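Amidohydrolase 3 domain-containing protein (Pyrococcus furiosus, PDB 3ICJ) is an uncharacterised zinc-dependent member of the amidohydrolase family that probably hydrolyses carbon-nitrogen bonds other than peptide bonds. Local coordinates at residues D360-A365 and G369-A374; F266-P271 and D344-A349; E383-L388 and K421-I426. All blocks are in the same frame, centred on the assembly; numbering follows the deposited sequence. Where two conformers were deposited one is given.

Interaction 1: residues D360-A365 and G369-A374; sequences DAFEEA and GRIEHA. With ZN (zinc ion), chain C.
Phe362 reaches from helix 352-365 to the start of strand 370-371 and lays one face of its ring on the backbone of Gly369, within the beta-alpha-beta unit of strand 346-349, helix 352-365 and strand 370-371. The CA of Gly369 stands 3.8 Å from the centroid of the Phe362 ring and 19° off the ring normal, a CH-pi contact displaced toward the rim at CE1 and CZ. Having no side chain, the glycine presents its bare CA to the ring. A chi1 of -67° leaves CG of Phe362 beside the backbone N and sets the ring over Gly369. Its far edge meets two further groups near the ring plane: CZ of Phe362 lies 3.6 Å from the carbonyl O of Arg370, and CE2 touches CG1 of Ile371 at 3.8 Å. Val347 of strand 346-349 and Ile335 of helix 328-338 also touch the Phe362 side chain.

Beyond the phenylalanine contact the chain turns polar. Arg370 leaves the backbone on the side away from the helix, and its guanidinium grips Glu372 side-on, NE to OE2 at 2.8 Å and NH2 to OE1 at 2.9 Å, each carboxylate oxygen being met on its syn side. OE1 of Glu372 also bonds His101 ND1, making Glu372 a second-shell residue behind a zinc ligand. His373 binds zinc through NE2 at 2.4 Å, while its ND1 is held by Gln395. Packing of the ring on Gly369 and Ile371, not hydrogen bonding, holds the segments together; the buried charges are paired, with further partners in Ser100 O and His101.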
loop_
_atom_site.group_PDB
_atom_site.type_symbol
_atom_site.label_atom_id
_atom_site.label_comp_id
_atom_site.label_asym_id
_atom_site.label_seq_id
_atom_site.Cartn_x
_atom_site.Cartn_y
_atom_site.Cartn_z
ATOM N N ASP A 360 2.457 -22.991 -4.767
ATOM C CA ASP A 360 2.155 -24.306 -4.196
ATOM C C ASP A 360 0.932 -24.266 -3.298
ATOM O O ASP A 360 0.112 -25.178 -3.324
ATOM C CB ASP A 360 3.321 -24.835 -3.349
ATOM C CG ASP A 360 4.525 -25.271 -4.179
ATOM O OD1 ASP A 360 4.425 -25.410 -5.417
ATOM O OD2 ASP A 360 5.589 -25.477 -3.568
ATOM N N ALA A 361 0.840 -23.228 -2.472
ATOM C CA ALA A 361 -0.254 -23.110 -1.526
ATOM C C ALA A 361 -1.591 -22.889 -2.237
ATOM O O ALA A 361 -2.597 -23.493 -1.851
ATOM C CB ALA A 361 0.021 -22.011 -0.551
ATOM N N PHE A 362 -1.584 -22.039 -3.273
ATOM C CA PHE A 362 -2.783 -21.762 -4.069
ATOM C C PHE A 362 -3.219 -22.969 -4.893
ATOM O O PHE A 362 -4.415 -23.249 -5.000
ATOM C CB PHE A 362 -2.592 -20.544 -4.994
ATOM C CG PHE A 362 -2.450 -19.234 -4.272
ATOM C CD1 PHE A 362 -3.092 -19.006 -3.061
ATOM C CD2 PHE A 362 -1.680 -18.209 -4.823
ATOM C CE1 PHE A 362 -2.957 -17.787 -2.399
ATOM C CE2 PHE A 362 -1.539 -16.990 -4.169
ATOM C CZ PHE A 362 -2.176 -16.776 -2.958
ATOM N N GLU A 363 -2.245 -23.666 -5.473
ATOM C CA GLU A 363 -2.490 -24.885 -6.228
ATOM C C GLU A 363 -3.163 -25.953 -5.381
ATOM O O GLU A 363 -4.166 -26.528 -5.796
ATOM C CB GLU A 363 -1.186 -25.464 -6.744
ATOM C CG GLU A 363 -0.979 -25.325 -8.218
ATOM C CD GLU A 363 -0.339 -26.555 -8.825
ATOM O OE1 GLU A 363 -1.000 -27.228 -9.642
ATOM O OE2 GLU A 363 0.818 -26.850 -8.475
ATOM N N GLU A 364 -2.600 -26.212 -4.200
ATOM C CA GLU A 364 -3.067 -27.295 -3.332
ATOM C C GLU A 364 -4.467 -27.011 -2.819
ATOM O O GLU A 364 -5.319 -27.894 -2.808
ATOM C CB GLU A 364 -2.102 -27.516 -2.160
ATOM C CG GLU A 364 -2.671 -28.385 -1.037
ATOM C CD GLU A 364 -1.644 -28.788 -0.007
ATOM O OE1 GLU A 364 -0.462 -28.970 -0.373
ATOM O OE2 GLU A 364 -2.030 -28.927 1.172
ATOM N N ALA A 365 -4.702 -25.765 -2.422
ATOM C CA ALA A 365 -6.010 -25.352 -1.907
ATOM C C ALA A 365 -7.046 -25.065 -3.012
ATOM O O ALA A 365 -8.196 -24.769 -2.707
ATOM C CB ALA A 365 -5.852 -24.138 -0.991
ATOM N N GLY A 369 -5.615 -16.923 -5.429
ATOM C CA GLY A 369 -5.341 -15.827 -4.515
ATOM C C GLY A 369 -4.617 -14.712 -5.229
ATOM O O GLY A 369 -4.552 -14.684 -6.461
ATOM N N ARG A 370 -4.094 -13.772 -4.451
ATOM C CA ARG A 370 -3.250 -12.759 -4.996
ATOM C C ARG A 370 -1.881 -12.784 -4.333
ATOM O O ARG A 370 -1.739 -13.189 -3.172
ATOM C CB ARG A 370 -3.895 -11.339 -4.952
ATOM C CG ARG A 370 -4.451 -10.928 -3.628
ATOM C CD ARG A 370 -5.118 -9.545 -3.686
ATOM N NE ARG A 370 -4.124 -8.463 -3.614
ATOM C CZ ARG A 370 -4.421 -7.166 -3.574
ATOM N NH1 ARG A 370 -5.688 -6.761 -3.632
ATOM N NH2 ARG A 370 -3.446 -6.268 -3.496
ATOM N N ILE A 371 -0.883 -12.325 -5.087
ATOM C CA ILE A 371 0.481 -12.198 -4.592
ATOM C C ILE A 371 0.865 -10.715 -4.590
ATOM O O ILE A 371 0.690 -10.008 -5.583
ATOM C CB ILE A 371 1.505 -13.073 -5.430
ATOM C CG1 ILE A 371 1.269 -14.560 -5.182
ATOM C CG2 ILE A 371 2.965 -12.709 -5.101
ATOM C CD1 ILE A 371 2.085 -15.472 -6.134
ATOM N N GLU A 372 1.343 -10.249 -3.441
ATOM C CA GLU A 372 1.855 -8.904 -3.292
ATOM C C GLU A 372 3.350 -8.936 -3.604
ATOM O O GLU A 372 4.074 -9.812 -3.107
ATOM C CB GLU A 372 1.667 -8.417 -1.846
ATOM C CG GLU A 372 0.284 -8.725 -1.282
ATOM C CD GLU A 372 -0.810 -8.237 -2.211
ATOM O OE1 GLU A 372 -0.899 -7.014 -2.425
ATOM O OE2 GLU A 372 -1.561 -9.079 -2.754
ATOM N N HIS A 373 3.776 -7.960 -4.407
ATOM C CA HIS A 373 5.166 -7.731 -4.875
ATOM C C HIS A 373 5.576 -8.582 -6.069
ATOM O O HIS A 373 5.860 -8.029 -7.140
ATOM C CB HIS A 373 6.207 -7.757 -3.740
ATOM C CG HIS A 373 5.790 -6.966 -2.535
ATOM N ND1 HIS A 373 5.559 -5.611 -2.582
ATOM C CD2 HIS A 373 5.496 -7.352 -1.271
ATOM C CE1 HIS A 373 5.167 -5.186 -1.393
ATOM N NE2 HIS A 373 5.120 -6.226 -0.581
ATOM N N ALA A 374 5.618 -9.907 -5.870
ATOM C CA ALA A 374 6.157 -10.861 -6.855
ATOM C C ALA A 374 7.454 -10.331 -7.490
ATOM O O ALA A 374 7.597 -10.328 -8.719
ATOM C CB ALA A 374 5.097 -11.178 -7.937
HETATM ZN ZN ZN C . 4.796 -6.837 1.713
#

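Interaction 2: residues F266-P271 and D344-A349; sequences FAYLSP and DVAVHA. With ZN (zinc ion), chain C.
Strands 264-269 and 346-349 both belong to the barrel of the amidohydrolase fold, and in its interior Tyr268 reaches across to Asp344, in the loop leading into strand 346-349, and to Ala346 on that strand. The phenol OH of Tyr268 donates to OD2 of Asp344 at 2.6 Å, a short bond that uses the anti lone pair of the carboxylate oxygen. OD2 sits at the ring edge, in its plane, yet the carboxylate itself is turned 63° from the ring. Asp344 extends its CG anti to the backbone N (chi1 -159°), which carries the carboxylate to the phenol, and its CB rests 3.7 Å from CE2 of Tyr268. Nearer the root of the ring, CD2 of Tyr268 packs on the CB of Ala346 at 3.7 Å.

Two residues further on, His348 binds zinc through ND1 at 2.1 Å, and its NE2 is bonded to the carbonyl O of Gly301. Tyr268 also has a cation-pi contact with Arg370. The buried carboxylate of Asp344 is held by the Tyr268 hydroxyl at OD2 and by a salt bridge to Arg391 at OD1, among other partners, an environment that would be expected to stabilise its negative charge.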
loop_
_atom_site.group_PDB
_atom_site.type_symbol
_atom_site.label_atom_id
_atom_site.label_comp_id
_atom_site.label_asym_id
_atom_site.label_seq_id
_atom_site.Cartn_x
_atom_site.Cartn_y
_atom_site.Cartn_z
ATOM N N PHE A 266 -10.677 -1.441 0.859
ATOM C CA PHE A 266 -10.827 -2.890 0.814
ATOM C C PHE A 266 -9.838 -3.479 1.820
ATOM O O PHE A 266 -8.638 -3.523 1.567
ATOM C CB PHE A 266 -10.616 -3.435 -0.607
ATOM C CG PHE A 266 -11.643 -2.952 -1.598
ATOM C CD1 PHE A 266 -12.764 -3.737 -1.908
ATOM C CD2 PHE A 266 -11.493 -1.718 -2.219
ATOM C CE1 PHE A 266 -13.732 -3.289 -2.828
ATOM C CE2 PHE A 266 -12.462 -1.239 -3.118
ATOM C CZ PHE A 266 -13.577 -2.025 -3.437
ATOM N N ALA A 267 -10.351 -3.895 2.972
ATOM C CA ALA A 267 -9.504 -4.241 4.114
ATOM C C ALA A 267 -9.062 -5.693 4.048
ATOM O O ALA A 267 -9.896 -6.589 3.906
ATOM C CB ALA A 267 -10.255 -3.950 5.435
ATOM N N TYR A 268 -7.753 -5.916 4.096
ATOM C CA TYR A 268 -7.202 -7.277 4.138
ATOM C C TYR A 268 -6.628 -7.449 5.538
ATOM O O TYR A 268 -5.589 -6.873 5.870
ATOM C CB TYR A 268 -6.126 -7.494 3.065
ATOM C CG TYR A 268 -6.701 -7.778 1.685
ATOM C CD1 TYR A 268 -7.393 -6.794 0.979
ATOM C CD2 TYR A 268 -6.561 -9.028 1.099
ATOM C CE1 TYR A 268 -7.921 -7.035 -0.286
ATOM C CE2 TYR A 268 -7.101 -9.302 -0.176
ATOM C CZ TYR A 268 -7.778 -8.293 -0.857
ATOM O OH TYR A 268 -8.317 -8.534 -2.088
ATOM N N LEU A 269 -7.329 -8.238 6.345
ATOM C CA LEU A 269 -7.099 -8.307 7.795
ATOM C C LEU A 269 -5.904 -9.173 8.147
ATOM O O LEU A 269 -5.587 -10.110 7.417
ATOM C CB LEU A 269 -8.343 -8.885 8.498
ATOM C CG LEU A 269 -9.738 -8.284 8.256
ATOM C CD1 LEU A 269 -10.770 -8.799 9.263
ATOM C CD2 LEU A 269 -9.676 -6.804 8.309
ATOM N N SER A 270 -5.236 -8.871 9.263
ATOM C CA SER A 270 -4.276 -9.816 9.825
ATOM C C SER A 270 -5.021 -11.090 10.291
ATOM O O SER A 270 -6.190 -11.009 10.733
ATOM C CB SER A 270 -3.468 -9.177 10.961
ATOM O OG SER A 270 -4.140 -9.273 12.197
ATOM N N PRO A 271 -4.366 -12.286 10.162
ATOM C CA PRO A 271 -4.995 -13.584 10.471
ATOM C C PRO A 271 -5.428 -13.786 11.931
ATOM O O PRO A 271 -6.264 -14.646 12.197
ATOM C CB PRO A 271 -3.908 -14.620 10.081
ATOM C CG PRO A 271 -2.611 -13.839 10.031
ATOM C CD PRO A 271 -3.027 -12.484 9.550
ATOM N N ASP A 344 -10.921 -13.136 0.480
ATOM C CA ASP A 344 -9.702 -13.216 -0.339
ATOM C C ASP A 344 -8.444 -13.479 0.522
ATOM O O ASP A 344 -8.412 -13.194 1.729
ATOM C CB ASP A 344 -9.514 -11.895 -1.129
ATOM C CG ASP A 344 -8.606 -12.052 -2.362
ATOM O OD1 ASP A 344 -8.298 -13.203 -2.778
ATOM O OD2 ASP A 344 -8.227 -11.009 -2.930
ATOM N N VAL A 345 -7.398 -14.020 -0.094
ATOM C CA VAL A 345 -6.111 -14.176 0.587
ATOM C C VAL A 345 -5.017 -13.516 -0.253
ATOM O O VAL A 345 -4.846 -13.827 -1.456
ATOM C CB VAL A 345 -5.784 -15.682 0.861
ATOM C CG1 VAL A 345 -4.427 -15.840 1.560
ATOM C CG2 VAL A 345 -6.879 -16.347 1.691
ATOM N N ALA A 346 -4.297 -12.589 0.370
ATOM C CA ALA A 346 -3.182 -11.910 -0.263
ATOM C C ALA A 346 -1.915 -12.342 0.436
ATOM O O ALA A 346 -1.834 -12.316 1.660
ATOM C CB ALA A 346 -3.342 -10.411 -0.166
ATOM N N VAL A 347 -0.932 -12.752 -0.360
ATOM C CA VAL A 347 0.288 -13.343 0.145
ATOM C C VAL A 347 1.505 -12.550 -0.362
ATOM O O VAL A 347 1.767 -12.512 -1.557
ATOM C CB VAL A 347 0.375 -14.825 -0.308
ATOM C CG1 VAL A 347 1.690 -15.420 0.021
ATOM C CG2 VAL A 347 -0.763 -15.656 0.313
ATOM N N HIS A 348 2.229 -11.920 0.556
ATOM C CA HIS A 348 3.516 -11.247 0.264
ATOM C C HIS A 348 4.581 -12.296 -0.116
ATOM O O HIS A 348 4.897 -13.187 0.664
ATOM C CB HIS A 348 3.919 -10.416 1.507
ATOM C CG HIS A 348 5.370 -10.019 1.590
ATOM N ND1 HIS A 348 5.765 -8.715 1.800
ATOM C CD2 HIS A 348 6.512 -10.754 1.588
ATOM C CE1 HIS A 348 7.083 -8.661 1.896
ATOM N NE2 HIS A 348 7.561 -9.883 1.756
ATOM N N ALA A 349 5.082 -12.210 -1.344
ATOM C CA ALA A 349 6.189 -13.051 -1.802
ATOM C C ALA A 349 7.136 -12.233 -2.665
ATOM O O ALA A 349 6.769 -11.776 -3.749
ATOM C CB ALA A 349 5.681 -14.244 -2.569
HETATM ZN ZN ZN C . 4.796 -6.837 1.713
#

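Interaction 3: residues E383-L388 and K421-I426; sequences ERIKEL and KTLSSI
Ile426 leaves its helix toward helix 379-388 and meets Ile385 and Lys386 there. A chi1 of 67° wedges CG1 of Ile426 between its own N and C, and from it the arm extends to Ile385, where CD1 of Ile426 touches CG2 of Ile385 at 3.9 Å. The end of the long arm of Ile426 thus meets the short branch of Ile385, the two chains lying at a slant. Ile385 has its CG1 anti to the carbonyl carbon, and that arm ends in CD1, which faces CD2 of Leu423 at a looser 4.4 Å. Both Ile385 and Leu423 continue inward onto Ile392 of strand 391-394.

Lys386 contributes only the base of its side chain. Its CB lies 4.1 Å from the CB of Ile426, and its CG approaches the carbonyl O of Ile426 at 3.6 Å. The polar link on this side is a water, which donates to the O of Lys386 at 2.7 Å and to the O of Ile426 at 2.9 Å, bridging two backbone carbonyls that could not bond each other directly.

The axes of the two helical segments approach to 9.9 Å and run in broadly the same direction, crossing at -32°. Such similarly directed helices, packed side by side against the parallel strands with an aliphatic seam buried on the Ile385 and Leu423 side, are typical of the outer helical layer of an alpha/beta barrel, as in the amidohydrolase fold.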
loop_
_atom_site.group_PDB
_atom_site.type_symbol
_atom_site.label_atom_id
_atom_site.label_comp_id
_atom_site.label_asym_id
_atom_site.label_seq_id
_atom_site.Cartn_x
_atom_site.Cartn_y
_atom_site.Cartn_z
ATOM N N GLU A 383 4.246 -19.873 -16.537
ATOM C CA GLU A 383 3.148 -20.776 -16.890
ATOM C C GLU A 383 2.216 -21.079 -15.725
ATOM O O GLU A 383 1.010 -21.142 -15.925
ATOM C CB GLU A 383 3.658 -22.088 -17.511
ATOM C CG GLU A 383 3.992 -21.986 -19.010
ATOM C CD GLU A 383 2.884 -21.331 -19.853
ATOM O OE1 GLU A 383 1.707 -21.752 -19.757
ATOM O OE2 GLU A 383 3.199 -20.395 -20.622
ATOM N N ARG A 384 2.774 -21.259 -14.522
ATOM C CA ARG A 384 1.982 -21.565 -13.329
ATOM C C ARG A 384 1.101 -20.387 -12.933
ATOM O O ARG A 384 -0.032 -20.586 -12.516
ATOM C CB ARG A 384 2.874 -21.910 -12.135
ATOM C CG ARG A 384 3.646 -23.207 -12.248
ATOM C CD ARG A 384 4.355 -23.492 -10.937
ATOM N NE ARG A 384 3.447 -24.064 -9.942
ATOM C CZ ARG A 384 3.730 -24.175 -8.647
ATOM N NH1 ARG A 384 2.859 -24.739 -7.822
ATOM N NH2 ARG A 384 4.886 -23.725 -8.174
ATOM N N ILE A 385 1.642 -19.174 -13.063
ATOM C CA ILE A 385 0.934 -17.932 -12.729
ATOM C C ILE A 385 -0.232 -17.713 -13.685
ATOM O O ILE A 385 -1.346 -17.429 -13.249
ATOM C CB ILE A 385 1.921 -16.722 -12.701
ATOM C CG1 ILE A 385 2.885 -16.859 -11.516
ATOM C CG2 ILE A 385 1.189 -15.370 -12.607
ATOM C CD1 ILE A 385 4.083 -15.921 -11.564
ATOM N N LYS A 386 0.029 -17.884 -14.983
ATOM C CA LYS A 386 -0.996 -17.799 -16.026
ATOM C C LYS A 386 -2.128 -18.806 -15.778
ATOM O O LYS A 386 -3.299 -18.419 -15.779
ATOM C CB LYS A 386 -0.359 -18.053 -17.405
ATOM C CG LYS A 386 -1.269 -17.833 -18.603
ATOM C CD LYS A 386 -0.503 -18.220 -19.879
ATOM C CE LYS A 386 -1.428 -18.506 -21.054
ATOM N NZ LYS A 386 -1.876 -17.249 -21.701
ATOM N N GLU A 387 -1.758 -20.077 -15.544
ATOM C CA GLU A 387 -2.699 -21.208 -15.430
ATOM C C GLU A 387 -3.580 -21.151 -14.179
ATOM O O GLU A 387 -4.762 -21.489 -14.234
ATOM C CB GLU A 387 -1.929 -22.550 -15.558
ATOM C CG GLU A 387 -2.265 -23.693 -14.581
ATOM C CD GLU A 387 -1.025 -24.551 -14.218
ATOM O OE1 GLU A 387 -0.801 -24.811 -13.013
ATOM O OE2 GLU A 387 -0.260 -24.953 -15.129
ATOM N N LEU A 388 -2.999 -20.710 -13.063
ATOM C CA LEU A 388 -3.716 -20.532 -11.801
ATOM C C LEU A 388 -4.424 -19.172 -11.705
ATOM O O LEU A 388 -5.144 -18.930 -10.726
ATOM C CB LEU A 388 -2.744 -20.666 -10.622
ATOM C CG LEU A 388 -2.099 -22.017 -10.299
ATOM C CD1 LEU A 388 -0.995 -21.812 -9.262
ATOM C CD2 LEU A 388 -3.152 -23.044 -9.842
ATOM N N LYS A 421 5.774 -5.761 -17.547
ATOM C CA LYS A 421 5.183 -6.026 -18.857
ATOM C C LYS A 421 4.804 -7.511 -18.997
ATOM O O LYS A 421 3.695 -7.835 -19.425
ATOM C CB LYS A 421 6.132 -5.562 -19.972
ATOM C CG LYS A 421 5.749 -6.000 -21.387
ATOM C CD LYS A 421 4.475 -5.317 -21.842
ATOM C CE LYS A 421 4.229 -5.524 -23.328
ATOM N NZ LYS A 421 2.771 -5.501 -23.605
ATOM N N THR A 422 5.714 -8.396 -18.601
ATOM C CA THR A 422 5.490 -9.834 -18.699
ATOM C C THR A 422 4.333 -10.278 -17.804
ATOM O O THR A 422 3.395 -10.917 -18.281
ATOM C CB THR A 422 6.767 -10.619 -18.369
ATOM O OG1 THR A 422 7.770 -10.276 -19.316
ATOM C CG2 THR A 422 6.544 -12.140 -18.452
ATOM N N LEU A 423 4.386 -9.915 -16.525
ATOM C CA LEU A 423 3.309 -10.255 -15.605
ATOM C C LEU A 423 1.923 -9.740 -16.025
ATOM O O LEU A 423 0.938 -10.477 -15.959
ATOM C CB LEU A 423 3.658 -9.835 -14.166
ATOM C CG LEU A 423 4.897 -10.457 -13.504
ATOM C CD1 LEU A 423 5.160 -9.755 -12.177
ATOM C CD2 LEU A 423 4.766 -11.967 -13.312
ATOM N N SER A 424 1.851 -8.501 -16.505
ATOM C CA SER A 424 0.579 -7.934 -16.944
ATOM C C SER A 424 0.016 -8.596 -18.219
ATOM O O SER A 424 -1.197 -8.605 -18.427
ATOM C CB SER A 424 0.701 -6.423 -17.121
ATOM O OG SER A 424 1.594 -6.136 -18.181
ATOM N N SER A 425 0.883 -9.195 -19.038
ATOM C CA SER A 425 0.436 -9.912 -20.231
ATOM C C SER A 425 -0.059 -11.351 -19.967
ATOM O O SER A 425 -0.713 -11.941 -20.826
ATOM C CB SER A 425 1.549 -9.926 -21.284
ATOM O OG SER A 425 2.571 -10.838 -20.899
ATOM N N ILE A 426 0.249 -11.923 -18.802
ATOM C CA ILE A 426 -0.164 -13.316 -18.521
ATOM C C ILE A 426 -1.244 -13.467 -17.441
ATOM O O ILE A 426 -1.840 -14.540 -17.316
ATOM C CB ILE A 426 1.030 -14.256 -18.166
ATOM C CG1 ILE A 426 1.663 -13.841 -16.825
ATOM C CG2 ILE A 426 2.034 -14.352 -19.353
ATOM C CD1 ILE A 426 2.659 -14.818 -16.228
HETATM O O HOH W 1 -4.032 -15.891 -16.088
#

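Overall arrangement
From the N terminus, interaction 2 comes first: strand 264-269 meets 344-349 across 72 intervening residues, the longest loop of the three. Interaction 1 follows, a short closure within the beta-alpha-beta unit of strand 346-349, helix 352-365 and strand 370-371. Interaction 3 then joins helices 379-388 and 420-426 over 32 residues. The three are in series, none nested or crossing. Strands 346-349 and 370-371 are neighbours in one parallel sheet, which links interactions 1 and 2 and brings His348 and His373 to one zinc. Interactions 1 and 3 meet outside the sheet, where Arg384 forms salt bridges with Asp360 and Glu363; interactions 2 and 3 do not touch.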